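Local coordinates for phosphoacetylglucosamine mutase (Aspergillus lentulus, PDB 5O9X), which catalyses the interconversion of N-acetylglucosamine 6-phosphate and N-acetylglucosamine 1-phosphate, probably by way of a bisphosphorylated sugar intermediate, at residues A[91-96]-A[362-367]; A[78-81]-A[87-90]. The protein carries 1 engineered substitution. One frame throughout, in Å; residues are numbered along the deposited sequence.

Coming from the N terminus, the chain reaches strand 75-81 of the five-stranded sheet of the first domain, turns, and comes back beside the strand's end, where 78-81 meets 87-90. This, contact 2, closes a short loop of five residues. The chain then goes on into helix 91-101, and contact 1 joins 91-96 to 362-367, at the start of a helix in the third domain, closing a loop of 265 residues. The two are in series, neither nested nor crossed. Their centres lie about 6 Å apart and they touch, M87 packing on K364 and L88 on the backbone of E93. Contact 2 is internal to one domain; contact 1 bridges two domains beside the sugar bisphosphate.

Contact 1 (A[91-96]-A[362-367]); sequences EWEAYA and GVKHLH. With G16 (1,6-di-O-phosphono-alpha-D-glucopyranose), chain B.
K364 reaches across to E93 in a salt bridge between two domains of the alpha-D-phosphohexomutase fold, in which the active site lies in a cleft between domains. The segment 362-367 begins the helix 363-370 of the third domain, and its start faces the bound glucose 1,6-bisphosphate. G362 sits at the N-cap position with backbone angles that would press a side chain against the preceding carbonyl oxygen, so glycine suits it; its CA lies 3.2 Å from O3 of the sugar. Next comes V363, whose backbone N donates to the same O3 over 3.2 Å, with a bent N-H...O angle of 136°. The ligand thus uses an amide of the first helical turn, and the dipole there would probably favour an electron-rich partner. The V363 branch CG2 approaches O3 as well, at 3.7 Å, while E380 and H384, which also bind the ligand, pack on this side chain.

K364 leaves the helix with CG lodged between the backbone N and the carbonyl carbon (chi1 63°), then runs extended, long enough to span the gap between the segments, whose nearest CA atoms, those of E93 and K364, are 11.9 Å apart. E93 comes from the opposite direction, also extended beyond CG. A lysine and a glutamate suit this gap because each carries its charge at the end of a flexible chain. The ammonium has further partners on the loop before strand 32-35, a strand of the first domain's sheet: it donates to the carbonyl oxygen of T29 and, weakly, to that of G28. T29 also binds the ligand, so the lysine links the two sides of the cleft beside the ligand. At the carboxylate, K364 NZ approaches E93 OE2 on its syn side, 2.9 Å away and 22° out of plane.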
loop_
_atom_site.group_PDB
_atom_site.type_symbol
_atom_site.label_atom_id
_atom_site.label_comp_id
_atom_site.label_asym_id
_atom_site.label_seq_id
_atom_site.Cartn_x
_atom_site.Cartn_y
_atom_site.Cartn_z
ATOM N N GLU A 91 6.526 16.261 6.306
ATOM C CA GLU A 91 6.740 17.314 7.328
ATOM C C GLU A 91 5.503 17.449 8.266
ATOM O O GLU A 91 5.568 17.868 9.431
ATOM C CB GLU A 91 7.077 18.613 6.561
ATOM C CG GLU A 91 7.179 19.911 7.372
ATOM C CD GLU A 91 8.624 20.396 7.649
ATOM O OE1 GLU A 91 9.570 19.965 6.936
ATOM O OE2 GLU A 91 8.820 21.231 8.581
ATOM N N TRP A 92 4.349 17.077 7.729
ATOM C CA TRP A 92 3.109 17.178 8.435
ATOM C C TRP A 92 2.850 15.998 9.366
ATOM O O TRP A 92 1.981 16.089 10.240
ATOM C CB TRP A 92 1.974 17.334 7.420
ATOM C CG TRP A 92 1.795 18.767 6.914
ATOM C CD1 TRP A 92 2.650 19.518 6.083
ATOM C CD2 TRP A 92 0.675 19.605 7.177
ATOM N NE1 TRP A 92 2.118 20.800 5.894
ATOM C CE2 TRP A 92 0.907 20.866 6.519
ATOM C CE3 TRP A 92 -0.495 19.442 7.928
ATOM C CZ2 TRP A 92 -0.028 21.913 6.558
ATOM C CZ3 TRP A 92 -1.413 20.490 7.967
ATOM C CH2 TRP A 92 -1.161 21.710 7.297
ATOM N N GLU A 93 3.645 14.925 9.274
ATOM C CA GLU A 93 3.499 13.836 10.273
ATOM C C GLU A 93 3.858 14.359 11.683
ATOM O O GLU A 93 3.173 14.009 12.650
ATOM C CB GLU A 93 4.347 12.612 9.905
ATOM C CG GLU A 93 4.102 12.126 8.470
ATOM C CD GLU A 93 5.008 10.990 8.085
ATOM O OE1 GLU A 93 5.988 10.723 8.833
ATOM O OE2 GLU A 93 4.700 10.343 7.071
ATOM N N ALA A 94 4.909 15.207 11.796
ATOM C CA ALA A 94 5.208 15.872 13.089
ATOM C C ALA A 94 4.074 16.699 13.650
ATOM O O ALA A 94 3.859 16.703 14.880
ATOM C CB ALA A 94 6.477 16.747 13.026
ATOM N N TYR A 95 3.393 17.455 12.804
ATOM C CA TYR A 95 2.246 18.215 13.289
ATOM C C TYR A 95 1.140 17.260 13.816
ATOM O O TYR A 95 0.523 17.511 14.867
ATOM C CB TYR A 95 1.656 19.058 12.185
ATOM C CG TYR A 95 2.626 19.986 11.485
ATOM C CD1 TYR A 95 3.654 20.654 12.199
ATOM C CD2 TYR A 95 2.468 20.266 10.125
ATOM C CE1 TYR A 95 4.531 21.520 11.550
ATOM C CE2 TYR A 95 3.329 21.149 9.468
ATOM C CZ TYR A 95 4.345 21.781 10.185
ATOM O OH TYR A 95 5.203 22.614 9.513
ATOM N N ALA A 96 0.886 16.170 13.064
ATOM C CA ALA A 96 -0.172 15.234 13.517
ATOM C C ALA A 96 0.181 14.718 14.877
ATOM O O ALA A 96 -0.679 14.580 15.731
ATOM C CB ALA A 96 -0.295 14.097 12.537
ATOM N N GLY A 362 7.705 1.400 3.410
ATOM C CA GLY A 362 6.546 2.346 3.499
ATOM C C GLY A 362 6.408 2.971 2.089
ATOM O O GLY A 362 7.344 3.596 1.568
ATOM N N VAL A 363 5.215 2.860 1.492
ATOM C CA VAL A 363 4.903 3.367 0.148
ATOM C C VAL A 363 5.375 4.836 -0.132
ATOM O O VAL A 363 5.855 5.167 -1.198
ATOM C CB VAL A 363 3.336 3.302 -0.097
ATOM C CG1 VAL A 363 2.985 3.824 -1.495
ATOM C CG2 VAL A 363 2.849 1.872 0.008
ATOM N N LYS A 364 5.270 5.688 0.850
ATOM C CA LYS A 364 5.688 7.065 0.707
ATOM C C LYS A 364 7.132 7.149 0.198
ATOM O O LYS A 364 7.444 7.873 -0.749
ATOM C CB LYS A 364 5.445 7.816 2.058
ATOM C CG LYS A 364 6.257 7.293 3.293
ATOM C CD LYS A 364 5.542 7.533 4.645
ATOM C CE LYS A 364 6.447 7.509 5.897
ATOM N NZ LYS A 364 5.700 7.648 7.231
ATOM N N HIS A 365 8.030 6.371 0.807
ATOM C CA HIS A 365 9.431 6.313 0.379
ATOM C C HIS A 365 9.635 5.721 -1.013
ATOM O O HIS A 365 10.545 6.172 -1.777
ATOM C CB HIS A 365 10.232 5.492 1.407
ATOM C CG HIS A 365 10.130 6.079 2.787
ATOM N ND1 HIS A 365 10.611 7.334 3.097
ATOM C CD2 HIS A 365 9.618 5.579 3.931
ATOM C CE1 HIS A 365 10.397 7.580 4.378
ATOM N NE2 HIS A 365 9.785 6.532 4.911
ATOM N N LEU A 366 8.886 4.654 -1.334
ATOM C CA LEU A 366 9.080 4.066 -2.669
ATOM C C LEU A 366 8.618 5.027 -3.758
ATOM O O LEU A 366 9.268 5.091 -4.799
ATOM C CB LEU A 366 8.316 2.709 -2.886
ATOM C CG LEU A 366 8.969 1.512 -2.136
ATOM C CD1 LEU A 366 8.550 1.402 -0.641
ATOM C CD2 LEU A 366 8.481 0.207 -2.823
ATOM N N HIS A 367 7.473 5.669 -3.523
ATOM C CA HIS A 367 6.842 6.598 -4.471
ATOM C C HIS A 367 7.821 7.725 -4.724
ATOM O O HIS A 367 8.115 8.039 -5.893
ATOM C CB HIS A 367 5.551 7.196 -3.898
ATOM C CG HIS A 367 4.929 8.239 -4.784
ATOM N ND1 HIS A 367 4.858 9.575 -4.434
ATOM C CD2 HIS A 367 4.383 8.142 -6.027
ATOM C CE1 HIS A 367 4.295 10.251 -5.424
ATOM N NE2 HIS A 367 4.019 9.408 -6.406
HETATM C C1 G16 B . 1.873 -0.587 5.812
HETATM C C2 G16 B . 2.612 0.295 4.810
HETATM C C3 G16 B . 3.601 -0.568 3.964
HETATM C C4 G16 B . 4.590 -1.369 4.793
HETATM C C5 G16 B . 3.795 -2.232 5.764
HETATM C C6 G16 B . 4.617 -2.875 6.857
HETATM O O1 G16 B . 1.092 -1.548 5.095
HETATM O O2 G16 B . 1.727 1.066 3.938
HETATM O O3 G16 B . 4.189 0.276 3.055
HETATM O O4 G16 B . 5.465 -2.295 4.011
HETATM O O5 G16 B . 2.899 -1.435 6.576
HETATM O O6 G16 B . 5.267 -1.766 7.627
HETATM P P G16 B . 6.135 -2.143 8.944
HETATM O O1P G16 B . 7.152 -3.245 8.567
HETATM O O2P G16 B . 5.163 -2.715 10.003
HETATM O O3P G16 B . 6.744 -0.840 9.506
HETATM P "P'" G16 B . -0.536 -1.657 5.241
HETATM O O1X G16 B . -1.091 -0.220 5.432
HETATM O O2X G16 B . -0.822 -2.419 6.575
HETATM O O3X G16 B . -1.049 -2.491 4.117
#

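Contact 2 (A[78-81]-A[87-90]); sequences VKLV and MLEA
M87 and K79 meet with their side chains crossing at about a right angle, the thioether of one against the outer methylenes of the other, sulfur by CE and methyl by CD. M87 CB starts out directed away from the strand, but the chain bends at chi2 and chi3 and folds back, bringing SD to 3.6 Å from K79 CE and its methyl CE to 3.6 Å from K79 CD. An unbranched, flexible thioether suits this return path. Lysine supplies a run of methylenes for the methyl to lie on, and its own chain bends at chi3; T164 and H168 of helix 164-176 pack against it. The nearest atoms of the M87 side chain and the bound sugar bisphosphate are about 6 Å apart.

L80 and L88 form the other half of the contact, lying side by side and pointing the same way, their CB atoms 3.8 Å apart. This is the end of strand 75-81 in the mixed sheet of the alpha/beta/alpha first domain: the chain turns after V81 and returns with a single bridge between V81 and M87. Leucine fits both places, since L80 is also packed by V46 and A50 of helix 40-56, and Y27 touches both leucines.

One backbone bond crosses here, from L88 N to L80 O over 3.3 Å. It is fairly straight at hydrogen (155°), yet the donor stands 51° out of the carbonyl plane. A water shares the work, donating to L80 O over 2.8 Å and accepting a weak bond from L88 N.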
loop_
_atom_site.group_PDB
_atom_site.type_symbol
_atom_site.label_atom_id
_atom_site.label_comp_id
_atom_site.label_asym_id
_atom_site.label_seq_id
_atom_site.Cartn_x
_atom_site.Cartn_y
_atom_site.Cartn_z
ATOM N N VAL A 78 -5.669 5.486 11.386
ATOM C CA VAL A 78 -6.183 6.623 10.576
ATOM C C VAL A 78 -5.053 7.143 9.764
ATOM O O VAL A 78 -4.036 7.591 10.362
ATOM C CB VAL A 78 -6.666 7.846 11.418
ATOM C CG1 VAL A 78 -7.684 8.619 10.660
ATOM C CG2 VAL A 78 -7.275 7.453 12.712
ATOM N N LYS A 79 -5.237 7.013 8.441
ATOM C CA LYS A 79 -4.352 7.527 7.364
ATOM C C LYS A 79 -4.790 8.831 6.672
ATOM O O LYS A 79 -5.933 8.899 6.156
ATOM C CB LYS A 79 -4.333 6.492 6.267
ATOM C CG LYS A 79 -3.000 6.571 5.578
ATOM C CD LYS A 79 -2.821 5.485 4.562
ATOM C CE LYS A 79 -3.520 5.863 3.283
ATOM N NZ LYS A 79 -3.148 4.821 2.297
ATOM N N LEU A 80 -3.910 9.838 6.612
ATOM C CA LEU A 80 -4.228 11.054 5.831
ATOM C C LEU A 80 -3.846 10.995 4.313
ATOM O O LEU A 80 -2.811 10.442 3.928
ATOM C CB LEU A 80 -3.704 12.290 6.515
ATOM C CG LEU A 80 -4.482 12.449 7.820
ATOM C CD1 LEU A 80 -3.534 12.286 9.015
ATOM C CD2 LEU A 80 -5.151 13.809 7.777
ATOM N N VAL A 81 -4.690 11.585 3.486
ATOM C CA VAL A 81 -4.543 11.574 2.021
ATOM C C VAL A 81 -4.506 13.032 1.526
ATOM O O VAL A 81 -5.449 13.761 1.714
ATOM C CB VAL A 81 -5.692 10.810 1.282
ATOM C CG1 VAL A 81 -5.386 10.727 -0.245
ATOM C CG2 VAL A 81 -5.833 9.401 1.861
ATOM N N MET A 87 0.226 10.091 -0.006
ATOM C CA MET A 87 0.307 10.146 1.431
ATOM C C MET A 87 0.623 11.542 1.899
ATOM O O MET A 87 1.447 12.257 1.296
ATOM C CB MET A 87 1.401 9.230 1.961
ATOM C CG MET A 87 1.193 7.745 1.630
ATOM S SD MET A 87 -0.312 7.163 2.396
ATOM C CE MET A 87 0.436 6.887 4.026
ATOM N N LEU A 88 -0.002 11.894 3.014
ATOM C CA LEU A 88 0.213 13.171 3.691
ATOM C C LEU A 88 1.686 13.508 3.658
ATOM O O LEU A 88 2.534 12.705 4.104
ATOM C CB LEU A 88 -0.271 13.105 5.175
ATOM C CG LEU A 88 0.156 14.292 6.061
ATOM C CD1 LEU A 88 -0.606 15.532 5.563
ATOM C CD2 LEU A 88 -0.068 14.025 7.554
ATOM N N GLU A 89 1.998 14.695 3.125
ATOM C CA GLU A 89 3.393 15.203 3.063
ATOM C C GLU A 89 4.197 14.904 4.362
ATOM O O GLU A 89 3.730 15.215 5.485
ATOM C CB GLU A 89 3.304 16.722 2.887
ATOM C CG GLU A 89 4.630 17.437 2.660
ATOM C CD GLU A 89 4.383 18.849 2.185
ATOM O OE1 GLU A 89 4.157 19.742 3.031
ATOM O OE2 GLU A 89 4.363 19.050 0.952
ATOM N N ALA A 90 5.402 14.363 4.239
ATOM C CA ALA A 90 6.191 13.947 5.447
ATOM C C ALA A 90 6.338 14.964 6.616
ATOM O O ALA A 90 6.256 14.589 7.788
ATOM C CB ALA A 90 7.552 13.462 5.008
HETATM O O HOH W 1 -0.428 9.822 5.350
#